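Long-range contacts in protein kinase A regulatory subunit, putative (Trypanosoma cruzi, PDB 6FTF), which probably restrains the catalytic subunit of a cAMP-independent protein kinase A and binds nucleoside analogues such as 7-cyano-7-deazainosine in its two cyclic nucleotide-binding domains: residues N240-V245 with G294-S299; Y191-G196 with A246-T251; W201-M206 with D231-L236. One frame throughout, in Å; residues are numbered along the deposited sequence.

Contact 1. Residues N240-V245 with G294-S299; sequences NNHRTV and GAAQPS. With 7CI (7-cyano-7-deazainosine), chain E; EDO (1,2-ethanediol), chain D.
His242 and Pro298 form a single backbone bridge, their CA atoms 4.0 Å apart, between two irregular segments whose end-to-end directions differ by 133°. Arg243 N donates to Gln297 O at 2.9 Å, and Ser299 N donates to Asn241 O at 3.1 Å. Beside the bridge, the Arg243 and Gln297 side chains run side by side and point the same way. Arg243 CD touches Gln297 CG at 3.5 Å, and the guanidinium and amide planes are 53° apart. A water in the guanidinium plane accepts from Arg243 NH1 and donates to Pro298 O, while Arg243 NE bonds to Gly196 O. These bonds tie the Arg243 side chain to segment 294-299 through the water and to Gly196 directly. The His242 ring leans forward along its own segment, to the carbonyl of the next residue. With CG between the backbone N and the carbonyl carbon (chi1 57°), ND1 donates in the ring plane to Arg243 O at 2.8 Å. NE2 is taken by Tyr287 OH. Val245 divides its two methyls: CG1 packs on Ala296 CB at 3.6 Å, and CG2 lies 3.3 Å from N4 of the 7-cyano-7-deazainosine nitrile. The contact thus pins the chain that follows helix 285-293 onto the loop joining helix 235-240 to strand 247-250.

Contact 2. Residues Y191-G196 with A246-T251; sequences YIIHYG and ADVVAT. With 7CI (7-cyano-7-deazainosine), chain E.
Val248 O accepts two backbone N-H groups, from Ile192 at 2.8 Å and from Ile193 at 3.2 Å. Two residues of one strand thus sit opposite the single Val248, a classic beta bulge. Ile193 N lies in the carbonyl plane, on a lone pair. Val248 N donates back to Ile193 O. Beyond the bulge, Asp247 OD1 accepts from Tyr195 N at 2.8 Å in an almost straight bond (178°), although the donor sits above the carboxylate plane. OD1 also receives a water that bonds to His194 ND1. Asp247 OD2 has a salt bridge to Arg215 and a second water shared with Tyr191 OH, so both carboxylate oxygens are well supplied. Tyr191 lays one ring face on Val249 CG2, a CH-pi contact 3.5 Å from the centroid. Its CE2 edge meets Asp247 CG. On the face with Ile193, CG1 of Val248 is anti to the backbone N (chi1 -179°), and CG2, on the other branch, touches Ile193 CB and lies 3.5 Å from O1 of the nucleoside. The bulged strand 191-193 is the edge of its sheet. Strand 247-250 lies between it and strand 209-215, and the isoleucines pack inward on Tyr203 of strand 201-205.

Contact 3. Residues W201-M206 with D231-L236; sequences WLYIIM and DHIGEL. With 7CI (7-cyano-7-deazainosine), chain E.
The phosphate-binding cassette of the second cyclic nucleotide-binding domain probably begins here, as judged by the family: a short strand leads through a glycine into a helix beside the ligand ribose. The beta-roll of that domain supplies the antiparallel partner, strand 201-205. Tyr203 and Ile233 are a hydrogen-bonded pair. Tyr203 N donates to Ile233 O at 2.8 Å, and Ile233 N returns a bond to Tyr203 O. Ile205 N adds a third, nearly straight bond to Asp231 O. With CG1 wedged between its own N and C (chi1 59°) and an unusual chi2 of -96°, Ile233 sets CD1 against Tyr203 CB at 3.8 Å. The same CD1 meets Ile205 CG1 at 4.1 Å, where the two isoleucine side chains cross at about a right angle. At the other end, Leu202 CD1 lies on Glu235 CB at 3.8 Å. His232 and Glu235 are joined within their own segment. ND1 of His232 donates to Glu235 OE1 from above the carboxylate plane, with that oxygen close to the plane of the imidazole. This link bridges over Ile233 and Gly234, which meet the nucleoside. Gly234 has positive phi and runs against Leu202, with the two CA atoms 4.4 Å apart. Leu236 N donates to ribose O3 at 3.3 Å, and Gly234 N donates to ribose O2 at 3.0 Å, with a weak additional bond to O3.

Overall arrangement
From the N terminus, the first contact segment is 191-196, opening contact 2; 201-206 follows. Contact 3 closes when 231-236 returns to 201-206, so it is nested inside the loop that contact 2 closes at 246-251. Contact 1 opens at 240-245, after contact 3 has closed but before contact 2 has, and ends at 294-299. Contacts 1 and 2 cross, while contacts 1 and 3 are in series. Thr244 joins the crossing pair, meeting His194 O through OG1 and Gly196 N through O. Contact 3 pairs strands of one sheet, contact 2 of the facing one, and Ile193 packs on Tyr203 and Ile233 between them; contact 1 adds the C-terminal segment. All three touch the same nucleoside.

Contact 1. Residues N240-V245 with G294-S299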
loop_
_atom_site.group_PDB
_atom_site.type_symbol
_atom_site.label_atom_id
_atom_site.label_comp_id
_atom_site.label_asym_id
_atom_site.label_seq_id
_atom_site.Cartn_x
_atom_site.Cartn_y
_atom_site.Cartn_z
ATOM N N ASN A 240 11.613 9.778 -6.926
ATOM C CA ASN A 240 12.477 10.948 -7.007
ATOM C C ASN A 240 11.780 12.241 -6.611
ATOM O O ASN A 240 12.368 13.321 -6.749
ATOM C CB ASN A 240 13.122 11.010 -8.386
ATOM C CG ASN A 240 14.116 9.885 -8.592
ATOM O OD1 ASN A 240 14.853 9.529 -7.654
ATOM N ND2 ASN A 240 14.163 9.320 -9.789
ATOM N N ASN A 241 10.563 12.157 -6.087
ATOM C CA ASN A 241 9.882 13.278 -5.442
ATOM C C ASN A 241 9.769 14.507 -6.345
ATOM O O ASN A 241 10.193 15.615 -5.998
ATOM C CB ASN A 241 10.566 13.635 -4.122
ATOM C CG ASN A 241 10.389 12.579 -3.082
ATOM O OD1 ASN A 241 9.302 12.058 -2.884
ATOM N ND2 ASN A 241 11.471 12.252 -2.401
ATOM N N HIS A 242 9.122 14.315 -7.493
ATOM C CA HIS A 242 8.881 15.429 -8.406
ATOM C C HIS A 242 7.515 15.255 -9.065
ATOM O O HIS A 242 6.927 14.169 -9.043
ATOM C CB HIS A 242 10.006 15.575 -9.443
ATOM C CG HIS A 242 10.239 14.345 -10.266
ATOM N ND1 HIS A 242 9.370 13.927 -11.248
ATOM C CD2 HIS A 242 11.235 13.426 -10.239
ATOM C CE1 HIS A 242 9.820 12.802 -11.780
ATOM N NE2 HIS A 242 10.952 12.477 -11.188
ATOM N N ARG A 243 7.013 16.334 -9.657
ATOM C CA ARG A 243 5.764 16.271 -10.405
ATOM C C ARG A 243 5.959 15.452 -11.677
ATOM O O ARG A 243 7.067 15.180 -12.112
ATOM C CB ARG A 243 5.246 17.684 -10.700
ATOM C CG ARG A 243 4.874 18.465 -9.443
ATOM C CD ARG A 243 4.335 19.836 -9.756
ATOM N NE ARG A 243 2.949 19.839 -10.221
ATOM C CZ ARG A 243 1.885 19.948 -9.431
ATOM N NH1 ARG A 243 2.002 19.985 -8.129
ATOM N NH2 ARG A 243 0.674 20.012 -9.967
ATOM N N THR A 244 4.856 15.057 -12.293
ATOM C CA THR A 244 4.946 14.163 -13.443
ATOM C C THR A 244 5.626 14.850 -14.617
ATOM O O THR A 244 5.400 16.030 -14.902
ATOM C CB THR A 244 3.571 13.630 -13.845
ATOM O OG1 THR A 244 2.737 14.732 -14.154
ATOM C CG2 THR A 244 2.935 12.791 -12.749
ATOM N N VAL A 245 6.475 14.091 -15.285
ATOM C CA VAL A 245 7.327 14.583 -16.349
ATOM C C VAL A 245 6.920 14.055 -17.705
ATOM O O VAL A 245 7.597 14.337 -18.700
ATOM C CB VAL A 245 8.811 14.303 -16.040
ATOM C CG1 VAL A 245 9.281 15.209 -14.913
ATOM C CG2 VAL A 245 9.016 12.850 -15.628
ATOM N N GLY A 294 17.433 18.969 -14.543
ATOM C CA GLY A 294 16.590 19.525 -13.507
ATOM C C GLY A 294 15.222 19.955 -13.975
ATOM O O GLY A 294 14.629 20.857 -13.373
ATOM N N ALA A 295 14.671 19.295 -14.992
ATOM C CA ALA A 295 13.468 19.747 -15.678
ATOM C C ALA A 295 12.179 19.298 -14.989
ATOM O O ALA A 295 11.262 18.768 -15.634
ATOM C CB ALA A 295 13.492 19.251 -17.122
ATOM N N ALA A 296 12.087 19.505 -13.683
ATOM C CA ALA A 296 10.867 19.230 -12.942
ATOM C C ALA A 296 10.945 19.951 -11.608
ATOM O O ALA A 296 12.023 20.372 -11.173
ATOM C CB ALA A 296 10.691 17.736 -12.690
ATOM N N GLN A 297 9.798 20.098 -10.963
ATOM C CA GLN A 297 9.741 20.648 -9.622
ATOM C C GLN A 297 9.322 19.590 -8.613
ATOM O O GLN A 297 8.761 18.543 -8.972
ATOM C CB GLN A 297 8.823 21.879 -9.525
ATOM C CG GLN A 297 7.343 21.554 -9.518
ATOM C CD GLN A 297 6.477 22.802 -9.552
ATOM O OE1 GLN A 297 5.812 23.077 -10.557
ATOM N NE2 GLN A 297 6.458 23.536 -8.480
ATOM N N PRO A 298 9.578 19.836 -7.325
ATOM C CA PRO A 298 9.309 18.822 -6.311
ATOM C C PRO A 298 7.841 18.462 -6.171
ATOM O O PRO A 298 6.926 19.222 -6.498
ATOM C CB PRO A 298 9.811 19.482 -5.020
ATOM C CG PRO A 298 10.891 20.393 -5.474
ATOM C CD PRO A 298 10.371 20.949 -6.767
ATOM N N SER A 299 7.654 17.271 -5.598
ATOM C CA SER A 299 6.362 16.757 -5.159
ATOM C C SER A 299 6.643 15.664 -4.131
ATOM O O SER A 299 7.377 14.718 -4.428
ATOM C CB SER A 299 5.600 16.143 -6.336
ATOM O OG SER A 299 4.455 15.440 -5.888
HETATM C C1 7CI E . 6.619 7.354 -17.191
HETATM N N1 7CI E . 7.858 7.981 -17.790
HETATM O O1 7CI E . 5.594 8.319 -17.110
HETATM C C2 7CI E . 8.729 7.327 -18.540
HETATM N N2 7CI E . 8.705 6.041 -18.961
HETATM O O2 7CI E . 6.081 5.775 -15.513
HETATM C C3 7CI E . 9.676 5.633 -19.803
HETATM N N3 7CI E . 10.732 6.488 -20.156
HETATM O O3 7CI E . 6.177 7.658 -13.634
HETATM C C4 7CI E . 10.794 7.780 -19.708
HETATM N N4 7CI E . 10.711 11.740 -18.275
HETATM C C5 7CI E . 9.751 8.263 -18.889
HETATM O O5 7CI E . 11.805 8.459 -20.042
HETATM C C6 7CI E . 9.415 9.537 -18.263
HETATM C C7 7CI E . 8.219 9.275 -17.608
HETATM C C8 7CI E . 10.126 10.736 -18.276
HETATM C C9 7CI E . 6.852 6.882 -15.797
HETATM C C10 7CI E . 6.485 8.031 -15.011
HETATM C C11 7CI E . 5.218 8.510 -15.752
HETATM C C12 7CI E . 4.863 10.033 -15.515
HETATM O O4 7CI E . 5.998 10.815 -15.654
HETATM C C1 EDO D . 7.158 18.547 -13.744
HETATM O O1 EDO D . 7.568 19.503 -12.757
HETATM C C2 EDO D . 7.612 18.976 -15.138
HETATM O O2 EDO D . 7.167 20.306 -15.452
HETATM O O HOH W 1 4.192 19.562 -6.394
#

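Contact 2. Residues Y191-G196 with A246-T251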
loop_
_atom_site.group_PDB
_atom_site.type_symbol
_atom_site.label_atom_id
_atom_site.label_comp_id
_atom_site.label_asym_id
_atom_site.label_seq_id
_atom_site.Cartn_x
_atom_site.Cartn_y
_atom_site.Cartn_z
ATOM N N TYR A 191 -6.126 9.976 -21.182
ATOM C CA TYR A 191 -4.882 10.177 -20.446
ATOM C C TYR A 191 -4.988 9.497 -19.081
ATOM O O TYR A 191 -5.898 9.783 -18.287
ATOM C CB TYR A 191 -4.575 11.667 -20.283
ATOM C CG TYR A 191 -3.970 12.329 -21.509
ATOM C CD1 TYR A 191 -4.550 12.204 -22.765
ATOM C CD2 TYR A 191 -2.802 13.069 -21.403
ATOM C CE1 TYR A 191 -3.962 12.796 -23.876
ATOM C CE2 TYR A 191 -2.232 13.674 -22.510
ATOM C CZ TYR A 191 -2.820 13.538 -23.735
ATOM O OH TYR A 191 -2.275 14.104 -24.874
ATOM N N ILE A 192 -4.052 8.604 -18.819
ATOM C CA ILE A 192 -3.916 7.978 -17.515
ATOM C C ILE A 192 -3.176 8.904 -16.567
ATOM O O ILE A 192 -3.579 9.066 -15.404
ATOM C CB ILE A 192 -3.192 6.630 -17.698
ATOM C CG1 ILE A 192 -4.017 5.730 -18.630
ATOM C CG2 ILE A 192 -2.932 5.966 -16.354
ATOM C CD1 ILE A 192 -3.336 4.471 -19.093
ATOM N N ILE A 193 -2.086 9.513 -17.055
ATOM C CA ILE A 193 -1.306 10.520 -16.348
ATOM C C ILE A 193 -1.156 11.723 -17.272
ATOM O O ILE A 193 -0.869 11.561 -18.459
ATOM C CB ILE A 193 0.076 9.975 -15.926
ATOM C CG1 ILE A 193 -0.108 8.854 -14.920
ATOM C CG2 ILE A 193 0.956 11.090 -15.375
ATOM C CD1 ILE A 193 1.178 8.052 -14.599
ATOM N N HIS A 194 -1.340 12.927 -16.724
ATOM C CA HIS A 194 -0.992 14.162 -17.412
ATOM C C HIS A 194 0.339 14.678 -16.892
ATOM O O HIS A 194 0.603 14.634 -15.689
ATOM C CB HIS A 194 -2.032 15.260 -17.170
ATOM C CG HIS A 194 -3.248 15.152 -18.031
ATOM N ND1 HIS A 194 -3.340 15.746 -19.272
ATOM C CD2 HIS A 194 -4.422 14.518 -17.825
ATOM C CE1 HIS A 194 -4.533 15.491 -19.784
ATOM N NE2 HIS A 194 -5.205 14.737 -18.930
ATOM N N TYR A 195 1.146 15.193 -17.807
ATOM C CA TYR A 195 2.353 15.942 -17.477
ATOM C C TYR A 195 2.038 17.068 -16.512
ATOM O O TYR A 195 1.018 17.740 -16.648
ATOM C CB TYR A 195 2.869 16.529 -18.795
ATOM C CG TYR A 195 4.118 17.367 -18.700
ATOM C CD1 TYR A 195 4.073 18.679 -18.289
ATOM C CD2 TYR A 195 5.357 16.848 -19.055
ATOM C CE1 TYR A 195 5.221 19.450 -18.212
ATOM C CE2 TYR A 195 6.502 17.613 -18.984
ATOM C CZ TYR A 195 6.419 18.902 -18.567
ATOM O OH TYR A 195 7.543 19.695 -18.503
ATOM N N GLY A 196 2.939 17.307 -15.563
ATOM C CA GLY A 196 2.870 18.488 -14.729
ATOM C C GLY A 196 1.996 18.393 -13.508
ATOM O O GLY A 196 1.719 19.430 -12.887
ATOM N N ALA A 246 5.835 13.295 -17.788
ATOM C CA ALA A 246 5.325 12.821 -19.061
ATOM C C ALA A 246 3.833 12.584 -18.942
ATOM O O ALA A 246 3.321 12.330 -17.851
ATOM C CB ALA A 246 5.993 11.506 -19.462
ATOM N N ASP A 247 3.151 12.669 -20.080
ATOM C CA ASP A 247 1.815 12.123 -20.184
ATOM C C ASP A 247 1.930 10.621 -20.393
ATOM O O ASP A 247 2.871 10.138 -21.017
ATOM C CB ASP A 247 1.079 12.688 -21.393
ATOM C CG ASP A 247 1.027 14.199 -21.414
ATOM O OD1 ASP A 247 0.447 14.781 -20.484
ATOM O OD2 ASP A 247 1.527 14.798 -22.405
ATOM N N VAL A 248 0.923 9.882 -19.941
ATOM C CA VAL A 248 0.767 8.476 -20.293
ATOM C C VAL A 248 -0.640 8.321 -20.834
ATOM O O VAL A 248 -1.610 8.649 -20.135
ATOM C CB VAL A 248 1.010 7.538 -19.101
ATOM C CG1 VAL A 248 0.862 6.109 -19.562
ATOM C CG2 VAL A 248 2.388 7.796 -18.495
ATOM N N VAL A 249 -0.746 7.880 -22.086
ATOM C CA VAL A 249 -2.005 7.880 -22.827
ATOM C C VAL A 249 -2.324 6.455 -23.260
ATOM O O VAL A 249 -1.460 5.764 -23.802
ATOM C CB VAL A 249 -1.914 8.803 -24.059
ATOM C CG1 VAL A 249 -3.253 8.869 -24.785
ATOM C CG2 VAL A 249 -1.435 10.188 -23.643
ATOM N N ALA A 250 -3.572 6.026 -23.087
ATOM C CA ALA A 250 -3.976 4.704 -23.567
ATOM C C ALA A 250 -3.967 4.677 -25.093
ATOM O O ALA A 250 -4.536 5.557 -25.743
ATOM C CB ALA A 250 -5.377 4.371 -23.071
ATOM N N THR A 251 -3.303 3.687 -25.685
ATOM C CA THR A 251 -3.359 3.515 -27.138
ATOM C C THR A 251 -4.345 2.436 -27.572
ATOM O O THR A 251 -4.653 2.350 -28.773
ATOM C CB THR A 251 -1.981 3.194 -27.732
ATOM O OG1 THR A 251 -1.533 1.918 -27.266
ATOM C CG2 THR A 251 -0.965 4.267 -27.404
HETATM C C1 7CI E . 6.619 7.354 -17.191
HETATM N N1 7CI E . 7.858 7.981 -17.790
HETATM O O1 7CI E . 5.594 8.319 -17.110
HETATM C C2 7CI E . 8.729 7.327 -18.540
HETATM N N2 7CI E . 8.705 6.041 -18.961
HETATM O O2 7CI E . 6.081 5.775 -15.513
HETATM C C3 7CI E . 9.676 5.633 -19.803
HETATM N N3 7CI E . 10.732 6.488 -20.156
HETATM O O3 7CI E . 6.177 7.658 -13.634
HETATM C C4 7CI E . 10.794 7.780 -19.708
HETATM N N4 7CI E . 10.711 11.740 -18.275
HETATM C C5 7CI E . 9.751 8.263 -18.889
HETATM O O5 7CI E . 11.805 8.459 -20.042
HETATM C C6 7CI E . 9.415 9.537 -18.263
HETATM C C7 7CI E . 8.219 9.275 -17.608
HETATM C C8 7CI E . 10.126 10.736 -18.276
HETATM C C9 7CI E . 6.852 6.882 -15.797
HETATM C C10 7CI E . 6.485 8.031 -15.011
HETATM C C11 7CI E . 5.218 8.510 -15.752
HETATM C C12 7CI E . 4.863 10.033 -15.515
HETATM O O4 7CI E . 5.998 10.815 -15.654
HETATM O O HOH W 2 0.228 15.194 -24.807
HETATM O O HOH W 3 -1.135 16.989 -20.561
#

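Contact 3. Residues W201-M206 with D231-L236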
loop_
_atom_site.group_PDB
_atom_site.type_symbol
_atom_site.label_atom_id
_atom_site.label_comp_id
_atom_site.label_asym_id
_atom_site.label_seq_id
_atom_site.Cartn_x
_atom_site.Cartn_y
_atom_site.Cartn_z
ATOM N N TRP A 201 -0.332 8.477 -8.202
ATOM C CA TRP A 201 -0.880 7.182 -8.565
ATOM C C TRP A 201 0.102 6.355 -9.377
ATOM O O TRP A 201 0.694 6.841 -10.345
ATOM C CB TRP A 201 -2.132 7.379 -9.408
ATOM C CG TRP A 201 -3.246 8.070 -8.688
ATOM C CD1 TRP A 201 -3.693 9.349 -8.884
ATOM C CD2 TRP A 201 -4.077 7.501 -7.676
ATOM N NE1 TRP A 201 -4.766 9.603 -8.051
ATOM C CE2 TRP A 201 -5.020 8.483 -7.301
ATOM C CE3 TRP A 201 -4.131 6.248 -7.060
ATOM C CZ2 TRP A 201 -5.985 8.255 -6.318
ATOM C CZ3 TRP A 201 -5.095 6.025 -6.081
ATOM C CH2 TRP A 201 -6.015 7.018 -5.736
ATOM N N LEU A 202 0.233 5.093 -9.001
ATOM C CA LEU A 202 1.009 4.113 -9.739
ATOM C C LEU A 202 0.030 3.123 -10.350
ATOM O O LEU A 202 -0.914 2.681 -9.686
ATOM C CB LEU A 202 2.010 3.407 -8.819
ATOM C CG LEU A 202 2.972 2.390 -9.427
ATOM C CD1 LEU A 202 4.259 2.296 -8.604
ATOM C CD2 LEU A 202 2.327 1.025 -9.524
ATOM N N TYR A 203 0.236 2.795 -11.614
ATOM C CA TYR A 203 -0.662 1.927 -12.361
ATOM C C TYR A 203 0.109 0.710 -12.839
ATOM O O TYR A 203 1.216 0.842 -13.375
ATOM C CB TYR A 203 -1.228 2.665 -13.581
ATOM C CG TYR A 203 -2.046 3.888 -13.249
ATOM C CD1 TYR A 203 -1.442 5.111 -13.076
ATOM C CD2 TYR A 203 -3.417 3.812 -13.099
ATOM C CE1 TYR A 203 -2.183 6.227 -12.759
ATOM C CE2 TYR A 203 -4.162 4.921 -12.779
ATOM C CZ TYR A 203 -3.542 6.118 -12.611
ATOM O OH TYR A 203 -4.288 7.251 -12.289
ATOM N N ILE A 204 -0.474 -0.469 -12.663
ATOM C CA ILE A 204 0.042 -1.694 -13.255
ATOM C C ILE A 204 -0.922 -2.067 -14.362
ATOM O O ILE A 204 -2.136 -2.133 -14.139
ATOM C CB ILE A 204 0.160 -2.824 -12.225
ATOM C CG1 ILE A 204 0.944 -2.364 -10.988
ATOM C CG2 ILE A 204 0.792 -4.030 -12.880
ATOM C CD1 ILE A 204 0.972 -3.386 -9.860
ATOM N N ILE A 205 -0.403 -2.258 -15.559
ATOM C CA ILE A 205 -1.259 -2.527 -16.707
ATOM C C ILE A 205 -1.722 -3.980 -16.676
ATOM O O ILE A 205 -0.921 -4.907 -16.821
ATOM C CB ILE A 205 -0.548 -2.187 -18.020
ATOM C CG1 ILE A 205 -0.093 -0.725 -17.996
ATOM C CG2 ILE A 205 -1.481 -2.457 -19.202
ATOM C CD1 ILE A 205 0.785 -0.341 -19.157
ATOM N N MET A 206 -3.031 -4.181 -16.539
ATOM C CA MET A 206 -3.614 -5.515 -16.587
ATOM C C MET A 206 -3.949 -5.937 -18.005
ATOM O O MET A 206 -3.901 -7.134 -18.320
ATOM C CB MET A 206 -4.871 -5.591 -15.709
ATOM C CG MET A 206 -4.593 -5.302 -14.245
ATOM S SD MET A 206 -6.037 -5.390 -13.171
ATOM C CE MET A 206 -6.273 -7.164 -13.057
ATOM N N ASP A 231 3.507 -4.157 -17.328
ATOM C CA ASP A 231 4.346 -3.011 -17.044
ATOM C C ASP A 231 3.652 -2.084 -16.057
ATOM O O ASP A 231 2.459 -2.203 -15.763
ATOM C CB ASP A 231 4.640 -2.251 -18.340
ATOM C CG ASP A 231 5.536 -3.014 -19.296
ATOM O OD1 ASP A 231 6.443 -3.742 -18.828
ATOM O OD2 ASP A 231 5.364 -2.861 -20.513
ATOM N N HIS A 232 4.426 -1.147 -15.536
ATOM C CA HIS A 232 3.921 -0.158 -14.592
ATOM C C HIS A 232 4.323 1.253 -15.006
ATOM O O HIS A 232 5.361 1.465 -15.642
ATOM C CB HIS A 232 4.477 -0.418 -13.196
ATOM C CG HIS A 232 5.960 -0.598 -13.181
ATOM N ND1 HIS A 232 6.844 0.458 -13.138
ATOM C CD2 HIS A 232 6.718 -1.715 -13.288
ATOM C CE1 HIS A 232 8.081 -0.001 -13.186
ATOM N NE2 HIS A 232 8.032 -1.320 -13.266
ATOM N N ILE A 233 3.500 2.222 -14.605
ATOM C CA ILE A 233 3.787 3.637 -14.804
ATOM C C ILE A 233 3.417 4.393 -13.537
ATOM O O ILE A 233 2.547 3.969 -12.770
ATOM C CB ILE A 233 3.090 4.281 -16.034
ATOM C CG1 ILE A 233 1.555 4.178 -15.968
ATOM C CG2 ILE A 233 3.658 3.720 -17.337
ATOM C CD1 ILE A 233 0.938 3.002 -16.713
ATOM N N GLY A 234 4.097 5.518 -13.310
ATOM C CA GLY A 234 3.837 6.398 -12.188
ATOM C C GLY A 234 4.864 6.316 -11.083
ATOM O O GLY A 234 4.846 7.154 -10.174
ATOM N N GLU A 235 5.800 5.378 -11.146
ATOM C CA GLU A 235 6.720 5.212 -10.035
ATOM C C GLU A 235 7.812 6.270 -9.997
ATOM O O GLU A 235 8.408 6.478 -8.934
ATOM C CB GLU A 235 7.373 3.827 -10.026
ATOM C CG GLU A 235 8.434 3.605 -11.078
ATOM C CD GLU A 235 7.897 3.374 -12.465
ATOM O OE1 GLU A 235 6.659 3.219 -12.624
ATOM O OE2 GLU A 235 8.742 3.329 -13.402
ATOM N N LEU A 236 8.132 6.929 -11.113
ATOM C CA LEU A 236 9.313 7.788 -11.111
ATOM C C LEU A 236 9.135 8.950 -10.153
ATOM O O LEU A 236 10.062 9.322 -9.416
ATOM C CB LEU A 236 9.610 8.312 -12.513
ATOM C CG LEU A 236 9.906 7.252 -13.568
ATOM C CD1 LEU A 236 10.251 7.915 -14.886
ATOM C CD2 LEU A 236 11.044 6.319 -13.140
HETATM C C1 7CI E . 6.619 7.354 -17.191
HETATM N N1 7CI E . 7.858 7.981 -17.790
HETATM O O1 7CI E . 5.594 8.319 -17.110
HETATM C C2 7CI E . 8.729 7.327 -18.540
HETATM N N2 7CI E . 8.705 6.041 -18.961
HETATM O O2 7CI E . 6.081 5.775 -15.513
HETATM C C3 7CI E . 9.676 5.633 -19.803
HETATM N N3 7CI E . 10.732 6.488 -20.156
HETATM O O3 7CI E . 6.177 7.658 -13.634
HETATM C C4 7CI E . 10.794 7.780 -19.708
HETATM N N4 7CI E . 10.711 11.740 -18.275
HETATM C C5 7CI E . 9.751 8.263 -18.889
HETATM O O5 7CI E . 11.805 8.459 -20.042
HETATM C C6 7CI E . 9.415 9.537 -18.263
HETATM C C7 7CI E . 8.219 9.275 -17.608
HETATM C C8 7CI E . 10.126 10.736 -18.276
HETATM C C9 7CI E . 6.852 6.882 -15.797
HETATM C C10 7CI E . 6.485 8.031 -15.011
HETATM C C11 7CI E . 5.218 8.510 -15.752
HETATM C C12 7CI E . 4.863 10.033 -15.515
HETATM O O4 7CI E . 5.998 10.815 -15.654
#